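Local coordinates for protein F01G10.3, confirmed by transcript evidence (Caenorhabditis elegans, PDB 3K6J) that probably acts as an NAD+-dependent (3S)-3-hydroxyacyl-CoA dehydrogenase, the part crystallised here belonging to a multifunctional enzyme, and binds a zinc ion, at residues G370-E375 against I432-L437. Numbering follows the deposited sequence.
Sequences GYRCIE and IVADAL
Glu375, in the last turn of helix 355-375, reaches across to the start of helix 435-440 and accepts a hydrogen bond from a backbone amide of its first turn, in the mostly helical C-terminal part of this dehydrogenase, well away from the zinc site. The donor is Ala436 N, 3.2 Å from Glu375 OE1 with an N-H...O angle of 150°; it meets the carboxylate on its anti side, 34° out of plane. Asp435 N also lies 3.3 Å from Glu375 OE1. A carboxylate beside these first-turn amides would be expected to interact well with the helix dipole.

Alongside, the Tyr371 ring lies against the same turn. Leu437 CA sits over one face, a CH-pi contact 4.1 Å from the ring centroid, and Leu437 CG packs on Tyr371 CD1 at 3.7 Å, the two side chains crossing at about a right angle. Ala436 CB fills in between Tyr371 CD2 and Glu375 CB.

Glu375 gets there with CG wedged between its backbone N and carbonyl carbon (chi1 73°) and the rest of the chain extended. Its other oxygen, OE2, lies at the edge of the Arg372 guanidinium and takes a weak but nearly straight bond from NH1, 3.5 Å, as part of a salt bridge. Arg372, bent at chi2 and chi3, lays that guanidinium over the N-cap residue Ala434, whose N lies above one face. Were Arg372 an alanine, Glu375 OE2 would probably lose its charged mate and the carboxylate would be freer to turn from Ala436 N.

Farther out, Tyr371 OH is hydrogen-bonded to Trp395 NE1, while Leu437 also packs on Leu418 of helix 412-424. Ala434 points its CB at helix 355-375, where it rests 3.8 Å from Arg372 CD.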
# COMPACT_ATOMS: atom_id res chain seq x y z
N GLY A 370 -10.79 2.21 10.95
CA GLY A 370 -9.50 1.90 11.56
C GLY A 370 -9.65 1.48 13.01
O GLY A 370 -9.07 0.48 13.44
N TYR A 371 -10.43 2.25 13.79
CA TYR A 371 -10.63 1.91 15.21
C TYR A 371 -11.38 0.60 15.36
O TYR A 371 -11.11 -0.19 16.25
CB TYR A 371 -11.30 3.07 15.95
CG TYR A 371 -10.28 4.11 16.31
CD1 TYR A 371 -10.16 5.29 15.59
CD2 TYR A 371 -9.42 3.90 17.36
CE1 TYR A 371 -9.21 6.23 15.93
CE2 TYR A 371 -8.47 4.83 17.71
CZ TYR A 371 -8.35 5.98 17.00
OH TYR A 371 -7.39 6.88 17.38
N ARG A 372 -12.31 0.35 14.45
CA ARG A 372 -12.96 -0.94 14.33
C ARG A 372 -11.93 -2.08 14.15
O ARG A 372 -12.03 -3.10 14.83
CB ARG A 372 -13.93 -0.88 13.15
CG ARG A 372 -15.18 -1.69 13.30
CD ARG A 372 -16.01 -1.19 14.44
NE ARG A 372 -17.24 -0.56 14.02
CZ ARG A 372 -18.21 -0.22 14.87
NH1 ARG A 372 -18.08 -0.46 16.17
NH2 ARG A 372 -19.31 0.36 14.42
N CYS A 373 -10.96 -1.91 13.25
CA CYS A 373 -9.85 -2.88 13.09
C CYS A 373 -8.99 -3.02 14.33
O CYS A 373 -8.60 -4.13 14.71
CB CYS A 373 -8.92 -2.52 11.92
SG CYS A 373 -9.68 -2.63 10.34
N ILE A 374 -8.66 -1.89 14.96
CA ILE A 374 -7.93 -1.95 16.22
C ILE A 374 -8.69 -2.81 17.28
O ILE A 374 -8.14 -3.81 17.77
CB ILE A 374 -7.61 -0.54 16.77
CG1 ILE A 374 -6.64 0.20 15.83
CG2 ILE A 374 -7.01 -0.63 18.16
CD1 ILE A 374 -6.64 1.69 16.03
N GLU A 375 -9.93 -2.46 17.60
CA GLU A 375 -10.65 -3.17 18.68
C GLU A 375 -10.92 -4.66 18.39
O GLU A 375 -11.15 -5.45 19.31
CB GLU A 375 -11.96 -2.46 19.06
CG GLU A 375 -13.07 -2.60 18.02
CD GLU A 375 -14.37 -1.87 18.40
OE1 GLU A 375 -14.37 -1.12 19.42
OE2 GLU A 375 -15.38 -2.04 17.67
N ILE A 432 -21.74 4.11 12.64
CA ILE A 432 -21.79 3.55 13.99
C ILE A 432 -20.41 3.65 14.63
O ILE A 432 -19.48 2.91 14.27
CB ILE A 432 -22.22 2.07 13.97
CG1 ILE A 432 -23.44 1.85 13.04
CG2 ILE A 432 -22.39 1.52 15.43
CD1 ILE A 432 -24.80 1.92 13.70
N VAL A 433 -20.27 4.55 15.59
CA VAL A 433 -18.99 4.81 16.25
C VAL A 433 -18.45 3.59 17.01
O VAL A 433 -19.17 2.93 17.75
CB VAL A 433 -19.07 6.07 17.16
CG1 VAL A 433 -17.72 6.38 17.79
CG2 VAL A 433 -19.52 7.27 16.35
N ALA A 434 -17.16 3.30 16.82
CA ALA A 434 -16.49 2.21 17.53
C ALA A 434 -16.11 2.58 18.97
O ALA A 434 -15.70 3.72 19.24
CB ALA A 434 -15.24 1.77 16.76
N ASP A 435 -16.23 1.61 19.89
CA ASP A 435 -15.81 1.79 21.28
C ASP A 435 -14.36 2.24 21.40
O ASP A 435 -14.06 3.08 22.24
CB ASP A 435 -16.04 0.51 22.11
CG ASP A 435 -17.53 0.22 22.34
OD1 ASP A 435 -18.34 1.17 22.33
OD2 ASP A 435 -17.90 -0.96 22.53
N ALA A 436 -13.46 1.69 20.58
CA ALA A 436 -12.03 2.09 20.63
C ALA A 436 -11.82 3.56 20.22
O ALA A 436 -10.89 4.21 20.68
CB ALA A 436 -11.16 1.17 19.76
N LEU A 437 -12.70 4.06 19.36
CA LEU A 437 -12.63 5.47 18.98
C LEU A 437 -13.06 6.35 20.16
O LEU A 437 -12.32 7.26 20.56
CB LEU A 437 -13.47 5.78 17.73
CG LEU A 437 -13.13 7.09 16.99
CD1 LEU A 437 -13.75 7.11 15.59
CD2 LEU A 437 -13.58 8.32 17.76